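Local structure of uncharacterized protein (Kribbella flavida, 4LMI) at residues Phe18-Gly23 / Glu27-Leu32; Asp36-Leu41 / Ser45-Gly50; Val69-Ala74 / Ala80-Leu85. The protein is of unknown function but has a SnoaL-like domain of the NTF2 superfamily and may act as a ketosteroid isomerase. All coordinates share one frame; numbering follows the deposited sequence. Where two conformers were deposited one is given.

Contact 1 (Phe18-Gly23 / Glu27-Leu32)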
loop_
_atom_site.group_PDB
_atom_site.type_symbol
_atom_site.label_atom_id
_atom_site.label_comp_id
_atom_site.label_asym_id
_atom_site.label_seq_id
_atom_site.Cartn_x
_atom_site.Cartn_y
_atom_site.Cartn_z
ATOM N N PHE B 18 -8.912 -8.868 -8.749
ATOM C CA PHE B 18 -8.163 -8.123 -9.758
ATOM C C PHE B 18 -8.295 -8.674 -11.177
ATOM O O PHE B 18 -8.347 -7.893 -12.131
ATOM C CB PHE B 18 -6.714 -7.891 -9.321
ATOM C CG PHE B 18 -6.603 -6.861 -8.239
ATOM C CD1 PHE B 18 -6.586 -5.501 -8.553
ATOM C CD2 PHE B 18 -6.589 -7.236 -6.903
ATOM C CE1 PHE B 18 -6.523 -4.545 -7.555
ATOM C CE2 PHE B 18 -6.530 -6.278 -5.900
ATOM C CZ PHE B 18 -6.498 -4.936 -6.227
ATOM N N ASP B 19 -8.366 -9.999 -11.311
ATOM C CA ASP B 19 -8.552 -10.630 -12.622
ATOM C C ASP B 19 -9.907 -10.278 -13.248
ATOM O O ASP B 19 -9.975 -9.925 -14.429
ATOM C CB ASP B 19 -8.354 -12.149 -12.542
ATOM C CG ASP B 19 -6.893 -12.544 -12.353
ATOM O OD1 ASP B 19 -6.004 -11.681 -12.506
ATOM O OD2 ASP B 19 -6.628 -13.727 -12.055
ATOM N N THR B 20 -10.976 -10.352 -12.454
ATOM C CA THR B 20 -12.323 -10.016 -12.942
ATOM C C THR B 20 -12.505 -8.514 -13.154
ATOM O O THR B 20 -13.192 -8.097 -14.088
ATOM C CB THR B 20 -13.452 -10.561 -12.043
ATOM O OG1 THR B 20 -13.315 -10.030 -10.719
ATOM C CG2 THR B 20 -13.429 -12.105 -12.020
ATOM N N LEU B 21 -11.885 -7.708 -12.295
ATOM C CA LEU B 21 -11.906 -6.253 -12.479
ATOM C C LEU B 21 -11.197 -5.855 -13.772
ATOM O O LEU B 21 -11.760 -5.136 -14.601
ATOM C CB LEU B 21 -11.280 -5.531 -11.285
ATOM C CG LEU B 21 -11.272 -3.994 -11.350
ATOM C CD1 LEU B 21 -12.671 -3.427 -11.566
ATOM C CD2 LEU B 21 -10.635 -3.410 -10.096
ATOM N N ASN B 22 -9.967 -6.327 -13.952
ATOM C CA ASN B 22 -9.217 -5.979 -15.153
ATOM C C ASN B 22 -9.902 -6.495 -16.418
ATOM O O ASN B 22 -9.858 -5.853 -17.465
ATOM C CB ASN B 22 -7.782 -6.488 -15.080
ATOM C CG ASN B 22 -6.924 -5.939 -16.195
ATOM O OD1 ASN B 22 -6.835 -4.722 -16.387
ATOM N ND2 ASN B 22 -6.297 -6.833 -16.949
ATOM N N GLY B 23 -10.551 -7.648 -16.299
ATOM C CA GLY B 23 -11.285 -8.237 -17.406
ATOM C C GLY B 23 -12.661 -7.641 -17.615
ATOM O O GLY B 23 -13.357 -8.034 -18.543
ATOM N N GLU B 27 -20.334 -9.729 -13.988
ATOM C CA GLU B 27 -21.108 -10.703 -13.217
ATOM C C GLU B 27 -20.221 -11.428 -12.198
ATOM O O GLU B 27 -20.593 -11.566 -11.036
ATOM C CB GLU B 27 -21.828 -11.703 -14.124
ATOM C CG GLU B 27 -22.873 -12.538 -13.388
ATOM C CD GLU B 27 -23.500 -13.620 -14.248
ATOM O OE1 GLU B 27 -23.046 -13.828 -15.395
ATOM O OE2 GLU B 27 -24.454 -14.271 -13.770
ATOM N N GLU B 28 -19.045 -11.867 -12.637
ATOM C CA GLU B 28 -18.108 -12.572 -11.763
ATOM C C GLU B 28 -17.526 -11.650 -10.690
ATOM O O GLU B 28 -17.373 -12.056 -9.536
ATOM C CB GLU B 28 -16.991 -13.240 -12.579
ATOM C CG GLU B 28 -17.469 -14.362 -13.495
ATOM C CD GLU B 28 -17.771 -13.909 -14.919
ATOM O OE1 GLU B 28 -18.163 -12.738 -15.143
ATOM O OE2 GLU B 28 -17.622 -14.747 -15.829
ATOM N N PHE B 29 -17.221 -10.410 -11.074
ATOM C CA PHE B 29 -16.729 -9.398 -10.136
ATOM C C PHE B 29 -17.773 -9.085 -9.055
ATOM O O PHE B 29 -17.464 -9.110 -7.860
ATOM C CB PHE B 29 -16.329 -8.126 -10.901
ATOM C CG PHE B 29 -15.771 -7.032 -10.036
ATOM C CD1 PHE B 29 -14.479 -7.115 -9.529
ATOM C CD2 PHE B 29 -16.529 -5.889 -9.763
ATOM C CE1 PHE B 29 -13.958 -6.094 -8.743
ATOM C CE2 PHE B 29 -16.011 -4.862 -8.982
ATOM C CZ PHE B 29 -14.724 -4.966 -8.471
ATOM N N ALA B 30 -19.005 -8.803 -9.472
ATOM C CA ALA B 30 -20.096 -8.553 -8.525
ATOM C C ALA B 30 -20.302 -9.717 -7.543
ATOM O O ALA B 30 -20.562 -9.485 -6.358
ATOM C CB ALA B 30 -21.390 -8.226 -9.257
ATOM N N ALA B 31 -20.161 -10.953 -8.032
ATOM C CA ALA B 31 -20.395 -12.151 -7.207
ATOM C C ALA B 31 -19.354 -12.374 -6.107
ATOM O O ALA B 31 -19.611 -13.107 -5.154
ATOM C CB ALA B 31 -20.534 -13.399 -8.076
ATOM N N LEU B 32 -18.183 -11.755 -6.228
ATOM C CA LEU B 32 -17.193 -11.865 -5.158
ATOM C C LEU B 32 -17.251 -10.725 -4.135
ATOM O O LEU B 32 -16.483 -10.718 -3.174
ATOM C CB LEU B 32 -15.773 -12.058 -5.709
ATOM C CG LEU B 32 -15.230 -11.116 -6.769
ATOM C CD1 LEU B 32 -14.775 -9.801 -6.141
ATOM C CD2 LEU B 32 -14.083 -11.791 -7.511
#
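Thr20 meets Phe29 where the end of helix 6-22 passes the short helix 26-31, and the two CA atoms are 5.3 Å apart. The hydroxyl of Thr20 comes in at the edge of the phenyl ring, in its plane, with OG1 3.4 Å from Phe29 CD1. The other branch of the threonine, CG2, turns to the aliphatic root of Glu28 and lies 3.8 Å from its CB. Leu21 takes the ring differently. Its side chain runs alongside Phe29, CB reaching CE1 of the ring at 3.7 Å, while CD1 sits over one face, 4.0 Å above the plane and displaced toward the rim. Phe29 can reach both neighbours because its CG is anti to the backbone N (chi1 -178°), which sends the ring across to the other helix. Leu32 adds a methyl: its CD2 is 3.7 Å from Thr20 OG1.

The hydroxyl itself is engaged within its own helix, where OG1 hydrogen-bonds to Lys16 O. Farther out, the Tyr17 ring meets that of Phe29 with planes inclined at about 50°, and Tyr54 and Asn58 of helix 51-59 also touch it.

The segment axes approach to 8.6 Å and run roughly antiparallel, at 141°, as befits a helical hairpin with a very short connection. With its proton given to Lys16 O, the Thr20 oxygen can face the ring edge without needing a donor across the contact, and the two helices are held by van der Waals contact around one buried aromatic ring.

Contact 2 (Asp36-Leu41 / Ser45-Gly50)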
loop_
_atom_site.group_PDB
_atom_site.type_symbol
_atom_site.label_atom_id
_atom_site.label_comp_id
_atom_site.label_asym_id
_atom_site.label_seq_id
_atom_site.Cartn_x
_atom_site.Cartn_y
_atom_site.Cartn_z
ATOM N N ASP B 36 -22.859 -5.647 1.221
ATOM C CA ASP B 36 -22.575 -4.389 1.917
ATOM C C ASP B 36 -21.108 -3.966 1.832
ATOM O O ASP B 36 -20.587 -3.327 2.752
ATOM C CB ASP B 36 -23.025 -4.474 3.383
ATOM C CG ASP B 36 -22.227 -5.493 4.193
ATOM O OD1 ASP B 36 -21.404 -6.242 3.616
ATOM O OD2 ASP B 36 -22.428 -5.541 5.424
ATOM N N VAL B 37 -20.447 -4.327 0.732
ATOM C CA VAL B 37 -19.054 -3.937 0.513
ATOM C C VAL B 37 -18.879 -2.426 0.687
ATOM O O VAL B 37 -19.739 -1.631 0.285
ATOM C CB VAL B 37 -18.503 -4.421 -0.854
ATOM C CG1 VAL B 37 -19.281 -3.809 -2.016
ATOM C CG2 VAL B 37 -17.006 -4.123 -0.976
ATOM N N ARG B 38 -17.777 -2.052 1.323
ATOM C CA ARG B 38 -17.465 -0.652 1.572
ATOM C C ARG B 38 -16.134 -0.304 0.909
ATOM O O ARG B 38 -15.111 -0.935 1.188
ATOM C CB ARG B 38 -17.423 -0.377 3.076
ATOM C CG ARG B 38 -16.922 1.016 3.435
ATOM C CD ARG B 38 -17.179 1.331 4.897
ATOM N NE ARG B 38 -16.278 2.369 5.374
ATOM C CZ ARG B 38 -16.532 3.185 6.393
ATOM N NH1 ARG B 38 -15.631 4.091 6.743
ATOM N NH2 ARG B 38 -17.682 3.110 7.053
ATOM N N TYR B 39 -16.179 0.694 0.027
ATOM C CA TYR B 39 -15.021 1.173 -0.726
ATOM C C TYR B 39 -14.617 2.555 -0.236
ATOM O O TYR B 39 -15.465 3.431 -0.068
ATOM C CB TYR B 39 -15.391 1.254 -2.209
ATOM C CG TYR B 39 -14.348 1.849 -3.133
ATOM C CD1 TYR B 39 -13.212 1.125 -3.490
ATOM C CD2 TYR B 39 -14.524 3.114 -3.696
ATOM C CE1 TYR B 39 -12.273 1.646 -4.362
ATOM C CE2 TYR B 39 -13.583 3.649 -4.567
ATOM C CZ TYR B 39 -12.462 2.910 -4.895
ATOM O OH TYR B 39 -11.527 3.424 -5.758
ATOM N N GLU B 40 -13.323 2.748 -0.010
ATOM C CA GLU B 40 -12.796 4.059 0.347
ATOM C C GLU B 40 -11.661 4.441 -0.578
ATOM O O GLU B 40 -10.851 3.588 -0.967
ATOM C CB GLU B 40 -12.250 4.057 1.771
ATOM C CG GLU B 40 -13.266 3.912 2.891
ATOM C CD GLU B 40 -12.573 3.932 4.241
ATOM O OE1 GLU B 40 -11.387 3.559 4.294
ATOM O OE2 GLU B 40 -13.190 4.320 5.244
ATOM N N LEU B 41 -11.621 5.728 -0.921
ATOM C CA LEU B 41 -10.467 6.370 -1.529
ATOM C C LEU B 41 -10.000 7.437 -0.546
ATOM O O LEU B 41 -10.471 8.578 -0.617
ATOM C CB LEU B 41 -10.864 7.037 -2.847
ATOM C CG LEU B 41 -10.884 6.240 -4.146
ATOM C CD1 LEU B 41 -11.718 6.969 -5.195
ATOM C CD2 LEU B 41 -9.465 6.009 -4.649
ATOM N N SER B 45 -11.087 11.578 0.158
ATOM C CA SER B 45 -12.203 11.465 1.101
ATOM C C SER B 45 -13.502 11.077 0.390
ATOM O O SER B 45 -14.516 11.775 0.479
ATOM C CB SER B 45 -12.371 12.745 1.925
ATOM O OG SER B 45 -11.235 12.948 2.742
ATOM N N GLU B 46 -13.450 9.959 -0.328
ATOM C CA GLU B 46 -14.635 9.383 -0.950
ATOM C C GLU B 46 -14.907 8.002 -0.394
ATOM O O GLU B 46 -13.975 7.244 -0.103
ATOM C CB GLU B 46 -14.460 9.272 -2.460
ATOM C CG GLU B 46 -14.597 10.582 -3.205
ATOM C CD GLU B 46 -14.240 10.433 -4.664
ATOM O OE1 GLU B 46 -15.098 10.736 -5.513
ATOM O OE2 GLU B 46 -13.104 10.005 -4.962
ATOM N N ARG B 47 -16.190 7.686 -0.253
ATOM C CA ARG B 47 -16.632 6.363 0.153
ATOM C C ARG B 47 -17.784 5.932 -0.740
ATOM O O ARG B 47 -18.644 6.747 -1.091
ATOM C CB ARG B 47 -17.091 6.372 1.611
ATOM C CG ARG B 47 -17.531 5.012 2.146
ATOM C CD ARG B 47 -18.364 5.171 3.401
ATOM N NE ARG B 47 -17.593 5.764 4.480
ATOM C CZ ARG B 47 -18.114 6.256 5.601
ATOM N NH1 ARG B 47 -19.430 6.246 5.804
ATOM N NH2 ARG B 47 -17.311 6.772 6.518
ATOM N N ILE B 48 -17.792 4.657 -1.113
ATOM C CA ILE B 48 -18.953 4.056 -1.767
ATOM C C ILE B 48 -19.411 2.876 -0.921
ATOM O O ILE B 48 -18.589 2.044 -0.523
ATOM C CB ILE B 48 -18.639 3.600 -3.211
ATOM C CG1 ILE B 48 -18.201 4.804 -4.057
ATOM C CG2 ILE B 48 -19.855 2.918 -3.831
ATOM C CD1 ILE B 48 -17.574 4.461 -5.390
ATOM N N THR B 49 -20.711 2.812 -0.630
ATOM C CA THR B 49 -21.257 1.720 0.182
ATOM C C THR B 49 -22.289 0.901 -0.584
ATOM O O THR B 49 -23.163 1.446 -1.262
ATOM C CB THR B 49 -21.901 2.219 1.495
ATOM O OG1 THR B 49 -22.902 3.197 1.199
ATOM C CG2 THR B 49 -20.861 2.822 2.426
ATOM N N GLY B 50 -22.187 -0.415 -0.461
ATOM C CA GLY B 50 -23.119 -1.315 -1.123
ATOM C C GLY B 50 -22.585 -1.806 -2.455
ATOM O O GLY B 50 -21.950 -1.055 -3.212
HETATM O O HOH W 1 -14.906 6.372 4.717
#
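The guanidinium groups of Arg38 and Arg47 lie flat on one another, centres 3.5 Å apart and planes inclined by 26°. Arg47 NE stands over the centre of the Arg38 group, and Arg38 NH2 over the centre of the Arg47 group. At the edge of Arg38 is the Glu40 carboxylate: NH1 gives OE2 a nearly straight salt-bridging bond of 2.9 Å, in the guanidinium plane but on the anti side of the carboxylate and 25° out of its plane. At the edge of Arg47 lies a water, which accepts from NE at 2.8 Å and probably donates to Glu40 OE2. The carboxylate thus reaches one arginine directly and the other probably through water, which would help offset the like charges of the stack. Glu40 OE2 also accepts from Glu132 N of the second subunit.

Arg38 reaches the stack on an extended chain, whereas a bend at chi3 (-64°) lays the Arg47 guanidinium over that of Arg38. On the other face of the sheet, Ile48 CD1 approaches the Tyr39 ring obliquely, 3.7 Å from CD2, and Tyr39 OH bonds to Asp110. There too Leu41 CD1 comes to 3.3 Å from Glu46 OE2, a carboxylate oxygen held by Thr44 and by Arg122 of the second subunit.

Tyr39 and Ile48 exchange backbone bonds, as do Leu41 and Glu46, and Gly50 N reaches Val37 O at 2.8 Å just before helix 51-59. Ser45 and Glu46 both face Leu41, forming a G1 beta bulge where the chain leaves the turn. This is a tight antiparallel beta hairpin, and its strand 46-49 carries the sheet on into the second subunit.

Contact 3 (Val69-Ala74 / Ala80-Leu85)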
loop_
_atom_site.group_PDB
_atom_site.type_symbol
_atom_site.label_atom_id
_atom_site.label_comp_id
_atom_site.label_asym_id
_atom_site.label_seq_id
_atom_site.Cartn_x
_atom_site.Cartn_y
_atom_site.Cartn_z
ATOM N N VAL B 69 -1.044 -6.804 -11.639
ATOM C CA VAL B 69 -0.672 -7.018 -10.244
ATOM C C VAL B 69 0.850 -7.189 -10.136
ATOM O O VAL B 69 1.447 -7.968 -10.884
ATOM C CB VAL B 69 -1.402 -8.241 -9.648
ATOM C CG1 VAL B 69 -0.847 -8.584 -8.271
ATOM C CG2 VAL B 69 -2.908 -7.986 -9.576
ATOM N N THR B 70 1.467 -6.445 -9.219
ATOM C CA THR B 70 2.924 -6.500 -9.019
ATOM C C THR B 70 3.313 -7.153 -7.694
ATOM O O THR B 70 4.374 -7.779 -7.587
ATOM C CB THR B 70 3.571 -5.105 -9.121
ATOM O OG1 THR B 70 2.844 -4.173 -8.305
ATOM C CG2 THR B 70 3.555 -4.627 -10.562
ATOM N N ARG B 71 2.458 -6.990 -6.687
ATOM C CA ARG B 71 2.622 -7.678 -5.408
ATOM C C ARG B 71 1.256 -8.094 -4.926
ATOM O O ARG B 71 0.270 -7.382 -5.148
ATOM C CB ARG B 71 3.242 -6.771 -4.343
ATOM C CG ARG B 71 4.591 -6.161 -4.678
ATOM C CD ARG B 71 5.023 -5.245 -3.545
ATOM N NE ARG B 71 6.224 -4.477 -3.857
ATOM C CZ ARG B 71 6.260 -3.383 -4.615
ATOM N NH1 ARG B 71 5.153 -2.909 -5.170
ATOM N NH2 ARG B 71 7.421 -2.760 -4.822
ATOM N N LEU B 72 1.196 -9.241 -4.261
ATOM C CA LEU B 72 -0.044 -9.686 -3.640
ATOM C C LEU B 72 0.262 -10.391 -2.323
ATOM O O LEU B 72 0.795 -11.502 -2.309
ATOM C CB LEU B 72 -0.846 -10.591 -4.590
ATOM C CG LEU B 72 -2.342 -10.801 -4.298
ATOM C CD1 LEU B 72 -3.069 -11.307 -5.534
ATOM C CD2 LEU B 72 -2.586 -11.746 -3.122
ATOM N N LEU B 73 -0.070 -9.731 -1.216
ATOM C CA LEU B 73 0.110 -10.318 0.110
ATOM C C LEU B 73 -1.238 -10.679 0.709
ATOM O O LEU B 73 -2.194 -9.913 0.587
ATOM C CB LEU B 73 0.853 -9.354 1.039
ATOM C CG LEU B 73 2.350 -9.126 0.809
ATOM C CD1 LEU B 73 2.623 -8.292 -0.438
ATOM C CD2 LEU B 73 2.944 -8.447 2.036
ATOM N N ALA B 74 -1.307 -11.850 1.338
ATOM C CA ALA B 74 -2.504 -12.294 2.059
ATOM C C ALA B 74 -2.121 -12.669 3.486
ATOM O O ALA B 74 -1.082 -13.291 3.714
ATOM C CB ALA B 74 -3.144 -13.485 1.354
ATOM N N ALA B 80 -3.101 -7.137 0.716
ATOM C CA ALA B 80 -2.558 -5.880 0.198
ATOM C C ALA B 80 -2.006 -6.177 -1.181
ATOM O O ALA B 80 -1.218 -7.113 -1.357
ATOM C CB ALA B 80 -1.471 -5.336 1.104
ATOM N N VAL B 81 -2.431 -5.393 -2.164
ATOM C CA VAL B 81 -2.088 -5.665 -3.551
ATOM C C VAL B 81 -1.592 -4.374 -4.179
ATOM O O VAL B 81 -2.241 -3.332 -4.064
ATOM C CB VAL B 81 -3.313 -6.187 -4.337
ATOM C CG1 VAL B 81 -2.935 -6.540 -5.771
ATOM C CG2 VAL B 81 -3.952 -7.387 -3.637
ATOM N N SER B 82 -0.428 -4.428 -4.815
ATOM C CA SER B 82 -0.000 -3.306 -5.634
ATOM C C SER B 82 -0.207 -3.661 -7.093
ATOM O O SER B 82 -0.063 -4.823 -7.486
ATOM C CB SER B 82 1.451 -2.897 -5.356
ATOM O OG SER B 82 2.342 -3.951 -5.652
ATOM N N VAL B 83 -0.582 -2.657 -7.878
ATOM C CA VAL B 83 -0.790 -2.817 -9.309
ATOM C C VAL B 83 -0.091 -1.698 -10.075
ATOM O O VAL B 83 0.017 -0.563 -9.584
ATOM C CB VAL B 83 -2.298 -2.845 -9.693
ATOM C CG1 VAL B 83 -3.021 -4.000 -9.008
ATOM C CG2 VAL B 83 -2.981 -1.517 -9.363
ATOM N N ASN B 84 0.411 -2.031 -11.261
ATOM C CA ASN B 84 0.749 -1.011 -12.241
ATOM C C ASN B 84 -0.486 -0.708 -13.068
ATOM O O ASN B 84 -1.068 -1.599 -13.678
ATOM C CB ASN B 84 1.917 -1.443 -13.132
ATOM C CG ASN B 84 3.259 -1.321 -12.433
ATOM O OD1 ASN B 84 3.405 -0.583 -11.448
ATOM N ND2 ASN B 84 4.249 -2.041 -12.938
ATOM N N LEU B 85 -0.894 0.553 -13.052
ATOM C CA LEU B 85 -2.057 0.996 -13.798
ATOM C C LEU B 85 -1.636 1.902 -14.947
ATOM O O LEU B 85 -0.841 2.825 -14.760
ATOM C CB LEU B 85 -3.024 1.743 -12.876
ATOM C CG LEU B 85 -4.300 2.330 -13.488
ATOM C CD1 LEU B 85 -5.287 1.243 -13.878
ATOM C CD2 LEU B 85 -4.953 3.316 -12.535
HETATM O O HOH W 2 3.150 -1.675 -8.793
#
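Arg71 runs its extended side chain past the hydroxyl of Ser82 on the neighbouring strand. CB starts 3.2 Å from Ser82 OG, and CG and CD keep close to the same oxygen as the chain extends. Only the guanidinium turns: a chi4 of 79° swings it round so that NH1 donates to OG at 3.0 Å, the oxygen lying near the guanidinium plane. NH1 also makes a salt bridge with Asp134, and Phe97 of the second subunit receives the guanidinium in a cation-pi contact.

Ser82 OG in turn donates to Thr70 OG1 at 2.7 Å. That hydroxyl donates to a water, which donates to Asn84 OD1, and a chain of hydrogen bonds links arginine, serine, threonine, water and asparagine. Asn84 OD1 also accepts from Arg135 N, and ND2 donates to Leu133 O. Thr70 CG2, meanwhile, rests against the amide of Asn84, 3.6 Å from ND2.

On the face carrying Val69, Leu72, Val81 and Val83 the contacts across the strands are apolar. Val69 CG1 meets Val81 CG1 at 3.8 Å, Val69 CG2 meets Val83 CG1, and Leu72 lies alongside Val81.

Ser82 O accepts a straight bond from Thr70 N at 2.8 Å and a weak one from Arg71 N at 3.4 Å. Two residues therefore face one; the register shifts by one between Val69 and Arg71, and pairing is regular from there to Leu73 with Ala80. It is a classic beta bulge in the antiparallel hairpin of strands 65-75 and 78-87, at one edge of the sheet within this chain, in an NTF2-like fold.

How the contacts relate
Contacts 1 and 2 follow one another directly in the sequence, their centres about 17 Å apart, and contact 3 comes farther along the chain. Contacts 1 and 3 touch: Phe18, on the helix, packs against the valines of the 69-74/80-85 hairpin, with Phe18 CE2 3.6 Å from Val81 CB and Phe18 CB 3.8 Å from Val69 CG2. Their centres are about 16 Å apart. Contacts 2 and 3 belong to one sheet, with nearest atoms about 9 Å apart; both touch the second subunit, contact 1 does not. The side chains of Leu21 and Tyr39 each come within about 4 Å of bound HEPES, probably from the crystallisation liquor, which may mark a pocket.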